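Aldehyde reductase YahK (Escherichia coli, PDB 1UUF) catalyses the NADPH-dependent reduction of a wide range of aldehydes to the corresponding alcohols, using zinc and strongly preferring NADPH over NADH. Local coordinates at residues 83-88 / 175-180; 106-111 / 312-317; 194-199 / 257-262. All blocks are in the same frame, centred on the assembly; numbering follows the deposited sequence.

From the N terminus, the chain first runs through 83-88 on strand 84-91 and then 106-111, within the GroES-like region. At 175-180, the start of helix 176-189, it returns to 83-88 and closes the loop of contact 1 beside the catalytic zinc. Contact 3 is next: strand 197-201 waits until strand 258-263 comes alongside it in the Rossmann-type sheet. Last, 312-317 closes contact 2 on 106-111, joining the zinc-binding dehydrogenase and GroES-like regions beside that zinc, a loop that crosses that of contact 1 and holds contact 3 nested inside it. Contacts 1 and 2 touch through Cys178 SG and Cys108 SG, 3.5 Å apart; contact 3 lies about 27 Å from contact 1, centre to centre.

Contact 1: 83-88 / 175-180; sequences EIVGRV and PLLCAG. With ZN (zinc ion), chain C.
The first torsion of Glu83 lays its chain along the helix start, while that of Cys178 turns SG to the metal and leaves CB beside the acid. In Glu83, CG lies anti to the carbonyl carbon (chi1 -64°) and the chain continues extended, which carries the carboxylate past Pro175 to the first turn of the helix; in Cys178, SG lies anti to the backbone N (chi1 -178°). The evidence that the carboxylate is anchored here is a single cross-segment hydrogen bond: Ala179 N donates to Glu83 OE2 over 3.0 Å with an N-H...O angle of 157°, and the donor arrives nearly in line with the C-O bond. The same oxygen lies 3.1 Å from Cys178 CB, while Glu83 CG packs 3.5 Å from that CB, so the acid runs close beside the base of a zinc ligand. Its other oxygen, OE1, forms a salt bridge with Arg359, which probably offsets the negative charge in this buried setting. Pro175 O, close to OE2 but itself an acceptor, is occupied within its own segment by Cys178 N and Gly180 N, which approach from opposite faces of the carbonyl plane; the bond from Gly180 reflects a wider pi-type turn at 176-180.

Cys178 SG binds the catalytic zinc ion at 2.4 Å, and water 1 lies 2.3 Å from the metal. Cys60 and His82 complete the protein ligands, the Cys-His-Cys set of zinc-containing alcohol dehydrogenases. Beyond the acid, Leu177 CB rests 3.8 Å from Glu83 CA, and its CD2 meets Val85 CG1 obliquely at 4.0 Å.

Strand 84-91, hydrogen-bonded between strands 49-58 and 103-106, thus leads from the zinc-ligand loop past the N-terminal turn of helix 176-189, with strand 359-363 touching Pro175 and Ala179 through Arg359.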
ATOM      1  N   GLU A  83      15.968  17.858  15.690  1.00 11.00           N
ATOM      2  CA  GLU A  83      14.790  17.934  16.551  1.00 10.66           C
ATOM      3  C   GLU A  83      15.192  19.121  17.419  1.00  9.94           C
ATOM      4  O   GLU A  83      15.457  18.996  18.614  1.00  9.99           O
ATOM      5  CB  GLU A  83      14.626  16.657  17.383  1.00 11.72           C
ATOM      6  CG  GLU A  83      14.361  15.413  16.535  1.00 12.69           C
ATOM      7  CD  GLU A  83      13.883  14.222  17.351  1.00 15.53           C
ATOM      8  OE1 GLU A  83      14.328  14.073  18.508  1.00 14.61           O
ATOM      9  OE2 GLU A  83      13.074  13.427  16.825  1.00 14.45           O
ATOM     10  N   ILE A  84      15.241  20.277  16.763  1.00 10.56           N
ATOM     11  CA  ILE A  84      15.688  21.541  17.342  1.00 10.37           C
ATOM     12  C   ILE A  84      14.639  22.525  17.855  1.00  9.70           C
ATOM     13  O   ILE A  84      13.659  22.813  17.172  1.00 10.24           O
ATOM     14  CB  ILE A  84      16.538  22.301  16.288  1.00  9.69           C
ATOM     15  CG1 ILE A  84      17.707  21.422  15.836  1.00  9.51           C
ATOM     16  CG2 ILE A  84      17.052  23.622  16.854  1.00  9.52           C
ATOM     17  CD1 ILE A  84      18.346  21.884  14.532  1.00 12.89           C
ATOM     18  N   VAL A  85      14.872  23.054  19.055  1.00 10.73           N
ATOM     19  CA  VAL A  85      14.000  24.075  19.626  1.00  9.89           C
ATOM     20  C   VAL A  85      14.895  25.140  20.243  1.00 10.71           C
ATOM     21  O   VAL A  85      15.964  24.835  20.771  1.00 10.57           O
ATOM     22  CB  VAL A  85      13.038  23.521  20.705  1.00 10.06           C
ATOM     23  CG1 VAL A  85      12.092  22.518  20.077  1.00 11.14           C
ATOM     24  CG2 VAL A  85      13.822  22.902  21.852  1.00 11.84           C
ATOM     25  N   GLY A  86      14.473  26.393  20.153  1.00 11.22           N
ATOM     26  CA  GLY A  86      15.276  27.465  20.709  1.00 12.90           C
ATOM     27  C   GLY A  86      14.551  28.791  20.669  1.00 13.81           C
ATOM     28  O   GLY A  86      13.327  28.831  20.556  1.00 12.50           O
ATOM     29  N   ARG A  87      15.310  29.878  20.744  1.00 14.25           N
ATOM     30  CA  ARG A  87      14.733  31.215  20.730  1.00 16.38           C
ATOM     31  C   ARG A  87      15.316  32.056  19.600  1.00 15.92           C
ATOM     32  O   ARG A  87      16.509  31.984  19.314  1.00 14.51           O
ATOM     33  CB  ARG A  87      14.990  31.902  22.073  1.00 18.71           C
ATOM     34  CG  ARG A  87      14.372  31.175  23.264  1.00 24.00           C
ATOM     35  CD  ARG A  87      14.703  31.867  24.581  1.00 28.38           C
ATOM     36  NE  ARG A  87      14.035  31.236  25.719  1.00 31.58           N
ATOM     37  CZ  ARG A  87      14.289  30.005  26.154  1.00 33.05           C
ATOM     38  NH1 ARG A  87      13.625  29.520  27.197  1.00 33.82           N
ATOM     39  NH2 ARG A  87      15.207  29.256  25.554  1.00 33.39           N
ATOM     40  N   VAL A  88      14.467  32.849  18.958  1.00 13.84           N
ATOM     41  CA  VAL A  88      14.914  33.702  17.863  1.00 15.23           C
ATOM     42  C   VAL A  88      15.805  34.811  18.410  1.00 16.94           C
ATOM     43  O   VAL A  88      15.431  35.514  19.350  1.00 16.61           O
ATOM     44  CB  VAL A  88      13.718  34.332  17.122  1.00 16.01           C
ATOM     45  CG1 VAL A  88      14.215  35.267  16.019  1.00 14.60           C
ATOM     46  CG2 VAL A  88      12.846  33.232  16.525  1.00 15.71           C
ATOM     47  N   PRO A 175      11.669  16.610  20.602  1.00 11.43           N
ATOM     48  CA  PRO A 175      11.435  15.404  19.797  1.00 10.31           C
ATOM     49  C   PRO A 175      10.229  15.469  18.855  1.00 11.62           C
ATOM     50  O   PRO A 175      10.123  14.683  17.913  1.00 11.43           O
ATOM     51  CB  PRO A 175      11.286  14.306  20.854  1.00 12.37           C
ATOM     52  CG  PRO A 175      12.109  14.824  22.004  1.00 10.67           C
ATOM     53  CD  PRO A 175      11.696  16.277  22.037  1.00 10.37           C
ATOM     54  N   LEU A 176       9.314  16.397  19.101  1.00 11.85           N
ATOM     55  CA  LEU A 176       8.146  16.517  18.242  1.00  9.91           C
ATOM     56  C   LEU A 176       8.562  16.905  16.824  1.00 10.96           C
ATOM     57  O   LEU A 176       7.900  16.538  15.857  1.00 10.89           O
ATOM     58  CB  LEU A 176       7.181  17.569  18.796  1.00 12.08           C
ATOM     59  CG  LEU A 176       6.545  17.282  20.161  1.00 10.91           C
ATOM     60  CD1 LEU A 176       5.555  18.389  20.506  1.00 10.17           C
ATOM     61  CD2 LEU A 176       5.836  15.944  20.126  1.00 12.18           C
ATOM     62  N   LEU A 177       9.671  17.630  16.707  1.00  9.29           N
ATOM     63  CA  LEU A 177      10.153  18.090  15.406  1.00 10.36           C
ATOM     64  C   LEU A 177      10.520  17.003  14.394  1.00 11.72           C
ATOM     65  O   LEU A 177      10.674  17.285  13.203  1.00 10.50           O
ATOM     66  CB  LEU A 177      11.313  19.068  15.602  1.00  9.35           C
ATOM     67  CG  LEU A 177      10.891  20.497  15.995  1.00 10.50           C
ATOM     68  CD1 LEU A 177      10.045  21.109  14.880  1.00 13.43           C
ATOM     69  CD2 LEU A 177      10.108  20.486  17.301  1.00  9.80           C
ATOM     70  N   CYS A 178      10.688  15.768  14.860  1.00  9.64           N
ATOM     71  CA  CYS A 178      10.950  14.661  13.943  1.00 11.82           C
ATOM     72  C   CYS A 178      10.142  13.446  14.369  1.00 11.75           C
ATOM     73  O   CYS A 178       9.236  13.023  13.654  1.00 11.74           O
ATOM     74  CB  CYS A 178      12.426  14.275  13.868  1.00 11.71           C
ATOM     75  SG  CYS A 178      12.647  12.911  12.656  1.00 14.32           S
ATOM     76  N   ALA A 179      10.459  12.888  15.535  1.00 12.01           N
ATOM     77  CA  ALA A 179       9.731  11.723  16.019  1.00 11.39           C
ATOM     78  C   ALA A 179       8.237  12.019  16.031  1.00 12.04           C
ATOM     79  O   ALA A 179       7.422  11.186  15.635  1.00 12.87           O
ATOM     80  CB  ALA A 179      10.202  11.348  17.417  1.00 12.89           C
ATOM     81  N   GLY A 180       7.880  13.218  16.478  1.00 10.99           N
ATOM     82  CA  GLY A 180       6.475  13.580  16.530  1.00 10.47           C
ATOM     83  C   GLY A 180       5.807  13.646  15.168  1.00 10.24           C
ATOM     84  O   GLY A 180       4.842  12.927  14.902  1.00 11.51           O
TER
HETATM   85 ZN    ZN C 402      14.917  12.143  12.717  1.00 18.13          ZN
HETATM   86  O   HOH W   1      14.772  10.960  10.760  1.00 12.96           O

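Contact 2: 106-111 / 312-317; sequences VGCIVD and SMIGGI
No backbone hydrogen bond joins Cys108 and Ile109 to the loop of Ile314 and Gly315: the nearest CA pair, Cys108 and Ile314, is 7.7 Å apart, and side chains bridge the distance. Ile314, whose backbone takes the unusual phi/psi of 35°/-136°, sends its two branches to different partners. Its CG2 methyl touches Cys108 SG at 3.7 Å, whereas CG1, held between the backbone N and the carbonyl carbon, carries CD1 to within 4.0 Å of Ile109 CG1. The two isoleucines cross at a slant, and Ile314 CD1 also lies 4.0 Å from Cys108 CB. Further along, Ile109 CD1 reaches Gly315 O at 3.9 Å and, more loosely, Ile317 CD1 at 4.4 Å. This apolar join of the GroES-like and zinc-binding dehydrogenase regions lies against the catalytic zinc site, since Cys108 packs on the zinc ligands His82 and Cys178, and Ile314 also touches Cys178.

Gly316 is the N-cap of helix 317-330, and Glu124 accepts a hydrogen bond from Ile317 N. The contact thereby sets the link from strand 308-311 to that helix against strand 109-111, whose classic beta bulge has Val110 and Asp111 both facing Thr131 of strand 131-132.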
ATOM      1  N   VAL A 106      12.895  23.694  14.595  1.00  9.48           N
ATOM      2  CA  VAL A 106      13.358  23.331  13.264  1.00  9.75           C
ATOM      3  C   VAL A 106      13.408  21.812  13.239  1.00  9.59           C
ATOM      4  O   VAL A 106      13.879  21.187  14.195  1.00  9.64           O
ATOM      5  CB  VAL A 106      14.766  23.878  12.975  1.00 10.04           C
ATOM      6  CG1 VAL A 106      15.229  23.418  11.594  1.00  8.31           C
ATOM      7  CG2 VAL A 106      14.754  25.397  13.044  1.00 10.69           C
ATOM      8  N   GLY A 107      12.909  21.227  12.157  1.00  9.29           N
ATOM      9  CA  GLY A 107      12.902  19.781  12.021  1.00 10.27           C
ATOM     10  C   GLY A 107      13.982  19.272  11.083  1.00 10.25           C
ATOM     11  O   GLY A 107      15.124  19.742  11.117  1.00  9.00           O
ATOM     12  N   CYS A 108      13.616  18.319  10.229  1.00  9.86           N
ATOM     13  CA  CYS A 108      14.556  17.711   9.289  1.00 11.43           C
ATOM     14  C   CYS A 108      14.792  18.500   8.010  1.00 11.49           C
ATOM     15  O   CYS A 108      15.717  18.191   7.258  1.00 12.19           O
ATOM     16  CB  CYS A 108      14.070  16.316   8.893  1.00 10.71           C
ATOM     17  SG  CYS A 108      13.901  15.170  10.257  1.00 13.96           S
ATOM     18  N   ILE A 109      13.962  19.512   7.771  1.00 11.34           N
ATOM     19  CA  ILE A 109      14.042  20.329   6.558  1.00 11.39           C
ATOM     20  C   ILE A 109      14.453  21.773   6.812  1.00 11.45           C
ATOM     21  O   ILE A 109      13.882  22.434   7.682  1.00 10.79           O
ATOM     22  CB  ILE A 109      12.669  20.409   5.858  1.00 11.50           C
ATOM     23  CG1 ILE A 109      12.064  19.012   5.718  1.00 14.12           C
ATOM     24  CG2 ILE A 109      12.814  21.091   4.501  1.00 12.92           C
ATOM     25  CD1 ILE A 109      10.621  19.030   5.262  1.00 15.20           C
ATOM     26  N   VAL A 110      15.435  22.266   6.054  1.00 10.73           N
ATOM     27  CA  VAL A 110      15.842  23.664   6.187  1.00 11.06           C
ATOM     28  C   VAL A 110      15.616  24.430   4.881  1.00 12.00           C
ATOM     29  O   VAL A 110      15.718  25.654   4.852  1.00 13.47           O
ATOM     30  CB  VAL A 110      17.319  23.829   6.640  1.00 12.02           C
ATOM     31  CG1 VAL A 110      17.457  23.414   8.109  1.00 10.64           C
ATOM     32  CG2 VAL A 110      18.243  23.007   5.758  1.00 12.49           C
ATOM     33  N   ASP A 111      15.298  23.708   3.806  1.00 11.93           N
ATOM     34  CA  ASP A 111      15.012  24.348   2.520  1.00 13.60           C
ATOM     35  C   ASP A 111      14.458  23.341   1.511  1.00 13.42           C
ATOM     36  O   ASP A 111      14.554  22.131   1.706  1.00 13.22           O
ATOM     37  CB  ASP A 111      16.278  25.007   1.947  1.00 14.40           C
ATOM     38  CG  ASP A 111      15.972  26.260   1.126  1.00 17.64           C
ATOM     39  OD1 ASP A 111      14.781  26.538   0.869  1.00 15.24           O
ATOM     40  OD2 ASP A 111      16.928  26.969   0.735  1.00 17.89           O
ATOM     41  N   SER A 312       6.075   6.307   4.883  1.00  8.05           N
ATOM     42  CA  SER A 312       5.881   7.731   5.107  1.00  9.91           C
ATOM     43  C   SER A 312       7.098   8.267   5.844  1.00  9.03           C
ATOM     44  O   SER A 312       7.707   7.547   6.628  1.00 10.56           O
ATOM     45  CB  SER A 312       4.622   7.968   5.951  1.00 12.09           C
ATOM     46  OG  SER A 312       4.425   9.351   6.216  1.00 12.02           O
ATOM     47  N   MET A 313       7.485   9.506   5.561  1.00 11.52           N
ATOM     48  CA  MET A 313       8.608  10.088   6.286  1.00 12.50           C
ATOM     49  C   MET A 313       8.288  11.518   6.700  1.00 12.13           C
ATOM     50  O   MET A 313       7.737  12.304   5.919  1.00 11.12           O
ATOM     51  CB  MET A 313       9.912  10.018   5.482  1.00 16.99           C
ATOM     52  CG  MET A 313       9.929  10.728   4.157  1.00 17.94           C
ATOM     53  SD  MET A 313      11.635  10.774   3.526  1.00 21.06           S
ATOM     54  CE  MET A 313      11.961  12.539   3.599  1.00 24.72           C
ATOM     55  N   ILE A 314       8.625  11.828   7.950  1.00 10.68           N
ATOM     56  CA  ILE A 314       8.367  13.125   8.560  1.00 10.75           C
ATOM     57  C   ILE A 314       7.063  13.754   8.087  1.00 10.31           C
ATOM     58  O   ILE A 314       6.038  13.079   8.032  1.00 10.52           O
ATOM     59  CB  ILE A 314       9.552  14.097   8.347  1.00 10.18           C
ATOM     60  CG1 ILE A 314       9.873  14.265   6.861  1.00 11.53           C
ATOM     61  CG2 ILE A 314      10.761  13.570   9.090  1.00 11.65           C
ATOM     62  CD1 ILE A 314      10.984  15.273   6.596  1.00 12.38           C
ATOM     63  N   GLY A 315       7.097  15.044   7.775  1.00 10.85           N
ATOM     64  CA  GLY A 315       5.905  15.725   7.307  1.00  9.88           C
ATOM     65  C   GLY A 315       6.299  17.060   6.711  1.00 11.52           C
ATOM     66  O   GLY A 315       7.425  17.508   6.903  1.00 10.98           O
ATOM     67  N   GLY A 316       5.386  17.683   5.972  1.00 10.80           N
ATOM     68  CA  GLY A 316       5.674  18.979   5.381  1.00 12.63           C
ATOM     69  C   GLY A 316       5.664  20.030   6.473  1.00 12.96           C
ATOM     70  O   GLY A 316       5.296  19.737   7.612  1.00 12.36           O
ATOM     71  N   ILE A 317       6.044  21.261   6.147  1.00 11.94           N
ATOM     72  CA  ILE A 317       6.076  22.294   7.173  1.00 12.21           C
ATOM     73  C   ILE A 317       4.691  22.651   7.722  1.00 12.79           C
ATOM     74  O   ILE A 317       4.501  22.703   8.938  1.00 11.86           O
ATOM     75  CB  ILE A 317       6.784  23.572   6.673  1.00 11.40           C
ATOM     76  CG1 ILE A 317       8.201  23.227   6.192  1.00 12.06           C
ATOM     77  CG2 ILE A 317       6.888  24.586   7.810  1.00 13.34           C
ATOM     78  CD1 ILE A 317       9.113  22.664   7.276  1.00 14.80           C
TER

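Contact 3: 194-199 / 257-262; sequences PGKKVG and SFDFIL
Lys197 lies obliquely across one face of the Phe258 ring, and its extended chain fixes the geometry. With CG anti to the backbone N (chi1 -175°) and the chain extended all the way to NZ, CE stands 4.0 Å from the ring centroid, 20° off the normal, as a CH-pi contact. NZ lies 4.8 Å from that centroid, still over the face, in a cation-pi arrangement, and also donates to Ser257 OG at 2.8 Å. His254 holds both ends of this pair, its ND1 bonding Lys197 NZ and its carbonyl oxygen Ser257 OG.

Asp259 holds both polar backbone atoms of Lys197, on the strand edge that faces it. Its OD2 accepts from Lys197 N at 2.8 Å and 171° through the anti lone pair, while Asp259 N donates to Lys197 O. Water 2 donates to OD2 and to Gly195 O, whereas OD1 forms a salt bridge with Lys279.

Next comes regular parallel pairing: Gly199 N bonds Phe260 O, and Leu262 N bonds Gly199 O at 2.7 Å. Val198 and Phe260 lie side by side on the same face, CG1 4.0 Å from CD2. At Gly199, N approaches Phe258 CD2 to 3.3 Å.

Strands 197-201 and 258-263 are the central pair of the six-stranded Rossmann-type sheet, between strands 220-225 and 282-286, with Leu187 of helix 176-189 packed on Val198 and Phe260.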
ATOM      1  N   PRO A 194     -11.711   9.123  16.277  1.00 15.22           N
ATOM      2  CA  PRO A 194     -12.805   8.381  16.910  1.00 15.94           C
ATOM      3  C   PRO A 194     -13.424   7.365  15.952  1.00 16.84           C
ATOM      4  O   PRO A 194     -13.630   7.660  14.776  1.00 17.57           O
ATOM      5  CB  PRO A 194     -13.792   9.481  17.293  1.00 15.40           C
ATOM      6  CG  PRO A 194     -12.901  10.648  17.572  1.00 16.81           C
ATOM      7  CD  PRO A 194     -11.904  10.577  16.430  1.00 14.82           C
ATOM      8  N   GLY A 195     -13.706   6.167  16.455  1.00 16.88           N
ATOM      9  CA  GLY A 195     -14.310   5.143  15.621  1.00 17.91           C
ATOM     10  C   GLY A 195     -13.328   4.314  14.818  1.00 18.45           C
ATOM     11  O   GLY A 195     -13.728   3.387  14.113  1.00 20.37           O
ATOM     12  N   LYS A 196     -12.044   4.648  14.913  1.00 15.77           N
ATOM     13  CA  LYS A 196     -11.008   3.920  14.190  1.00 15.29           C
ATOM     14  C   LYS A 196     -10.164   3.110  15.158  1.00 14.28           C
ATOM     15  O   LYS A 196      -9.838   3.582  16.246  1.00 15.33           O
ATOM     16  CB  LYS A 196     -10.083   4.890  13.449  1.00 15.96           C
ATOM     17  CG  LYS A 196     -10.779   5.816  12.467  1.00 18.08           C
ATOM     18  CD  LYS A 196     -11.501   5.037  11.381  1.00 20.21           C
ATOM     19  CE  LYS A 196     -12.019   5.970  10.297  1.00 22.44           C
ATOM     20  NZ  LYS A 196     -10.898   6.615   9.565  1.00 22.10           N
ATOM     21  N   LYS A 197      -9.812   1.892  14.759  1.00 11.89           N
ATOM     22  CA  LYS A 197      -8.969   1.042  15.584  1.00 12.01           C
ATOM     23  C   LYS A 197      -7.583   1.158  14.963  1.00 10.88           C
ATOM     24  O   LYS A 197      -7.363   0.740  13.826  1.00 12.04           O
ATOM     25  CB  LYS A 197      -9.454  -0.407  15.550  1.00 12.30           C
ATOM     26  CG  LYS A 197      -8.674  -1.308  16.495  1.00 14.42           C
ATOM     27  CD  LYS A 197      -9.236  -2.716  16.550  1.00 16.41           C
ATOM     28  CE  LYS A 197      -8.429  -3.565  17.523  1.00 15.74           C
ATOM     29  NZ  LYS A 197      -8.909  -4.976  17.592  1.00 15.06           N
ATOM     30  N   VAL A 198      -6.655   1.742  15.712  1.00 10.11           N
ATOM     31  CA  VAL A 198      -5.306   1.968  15.218  1.00  9.78           C
ATOM     32  C   VAL A 198      -4.245   1.225  16.006  1.00 10.75           C
ATOM     33  O   VAL A 198      -4.257   1.215  17.238  1.00 10.37           O
ATOM     34  CB  VAL A 198      -4.971   3.470  15.257  1.00  9.32           C
ATOM     35  CG1 VAL A 198      -3.549   3.708  14.761  1.00 10.53           C
ATOM     36  CG2 VAL A 198      -5.978   4.241  14.419  1.00 12.49           C
ATOM     37  N   GLY A 199      -3.324   0.602  15.283  1.00  9.82           N
ATOM     38  CA  GLY A 199      -2.257  -0.117  15.943  1.00 10.02           C
ATOM     39  C   GLY A 199      -0.953   0.638  15.814  1.00 10.67           C
ATOM     40  O   GLY A 199      -0.716   1.335  14.826  1.00 10.81           O
ATOM     41  N   SER A 257      -9.137  -6.587  12.106  1.00 14.67           N
ATOM     42  CA  SER A 257      -9.850  -5.595  12.907  1.00 14.05           C
ATOM     43  C   SER A 257      -9.301  -4.176  12.868  1.00 13.44           C
ATOM     44  O   SER A 257      -9.957  -3.250  13.355  1.00 13.03           O
ATOM     45  CB  SER A 257      -9.892  -6.045  14.368  1.00 16.24           C
ATOM     46  OG  SER A 257      -8.600  -5.970  14.946  1.00 16.04           O
ATOM     47  N   PHE A 258      -8.110  -3.993  12.303  1.00 10.99           N
ATOM     48  CA  PHE A 258      -7.510  -2.663  12.263  1.00 12.06           C
ATOM     49  C   PHE A 258      -7.785  -1.840  11.020  1.00 11.47           C
ATOM     50  O   PHE A 258      -7.719  -2.337   9.901  1.00 12.38           O
ATOM     51  CB  PHE A 258      -5.994  -2.748  12.443  1.00 11.73           C
ATOM     52  CG  PHE A 258      -5.565  -3.060  13.842  1.00 10.93           C
ATOM     53  CD1 PHE A 258      -5.421  -4.377  14.261  1.00 12.15           C
ATOM     54  CD2 PHE A 258      -5.319  -2.035  14.748  1.00 10.89           C
ATOM     55  CE1 PHE A 258      -5.033  -4.671  15.564  1.00 12.80           C
ATOM     56  CE2 PHE A 258      -4.933  -2.314  16.052  1.00 11.25           C
ATOM     57  CZ  PHE A 258      -4.788  -3.639  16.462  1.00 11.10           C
ATOM     58  N   ASP A 259      -8.080  -0.565  11.233  1.00 11.70           N
ATOM     59  CA  ASP A 259      -8.324   0.350  10.134  1.00 12.00           C
ATOM     60  C   ASP A 259      -6.966   0.787   9.617  1.00 11.97           C
ATOM     61  O   ASP A 259      -6.755   0.933   8.413  1.00 13.57           O
ATOM     62  CB  ASP A 259      -9.083   1.581  10.626  1.00 12.57           C
ATOM     63  CG  ASP A 259     -10.517   1.272  10.999  1.00 16.63           C
ATOM     64  OD1 ASP A 259     -11.345   1.093  10.080  1.00 17.07           O
ATOM     65  OD2 ASP A 259     -10.811   1.200  12.210  1.00 17.65           O
ATOM     66  N   PHE A 260      -6.041   0.973  10.551  1.00 10.20           N
ATOM     67  CA  PHE A 260      -4.708   1.439  10.214  1.00  9.73           C
ATOM     68  C   PHE A 260      -3.682   0.953  11.235  1.00  9.43           C
ATOM     69  O   PHE A 260      -3.966   0.881  12.427  1.00  9.53           O
ATOM     70  CB  PHE A 260      -4.729   2.970  10.182  1.00 10.17           C
ATOM     71  CG  PHE A 260      -3.388   3.599   9.944  1.00  9.70           C
ATOM     72  CD1 PHE A 260      -2.699   3.375   8.758  1.00 12.22           C
ATOM     73  CD2 PHE A 260      -2.821   4.433  10.905  1.00 11.65           C
ATOM     74  CE1 PHE A 260      -1.460   3.974   8.531  1.00 12.30           C
ATOM     75  CE2 PHE A 260      -1.585   5.035  10.688  1.00 10.08           C
ATOM     76  CZ  PHE A 260      -0.903   4.804   9.497  1.00 11.48           C
ATOM     77  N   ILE A 261      -2.497   0.599  10.757  1.00  8.65           N
ATOM     78  CA  ILE A 261      -1.431   0.164  11.642  1.00  9.09           C
ATOM     79  C   ILE A 261      -0.179   0.958  11.315  1.00  9.49           C
ATOM     80  O   ILE A 261       0.282   0.964  10.177  1.00  9.85           O
ATOM     81  CB  ILE A 261      -1.117  -1.339  11.491  1.00 10.67           C
ATOM     82  CG1 ILE A 261      -2.291  -2.169  12.018  1.00  8.53           C
ATOM     83  CG2 ILE A 261       0.140  -1.688  12.290  1.00 10.64           C
ATOM     84  CD1 ILE A 261      -2.094  -3.662  11.890  1.00  9.60           C
ATOM     85  N   LEU A 262       0.359   1.633  12.323  1.00  8.38           N
ATOM     86  CA  LEU A 262       1.573   2.424  12.160  1.00  9.65           C
ATOM     87  C   LEU A 262       2.730   1.600  12.721  1.00 10.28           C
ATOM     88  O   LEU A 262       2.812   1.380  13.926  1.00 10.25           O
ATOM     89  CB  LEU A 262       1.442   3.740  12.932  1.00  9.16           C
ATOM     90  CG  LEU A 262       2.640   4.687  12.848  1.00 11.30           C
ATOM     91  CD1 LEU A 262       2.826   5.154  11.410  1.00 12.45           C
ATOM     92  CD2 LEU A 262       2.409   5.867  13.775  1.00 11.91           C
TER
HETATM   93  O   HOH W   2     -13.178   0.512  13.268  1.00 37.90           O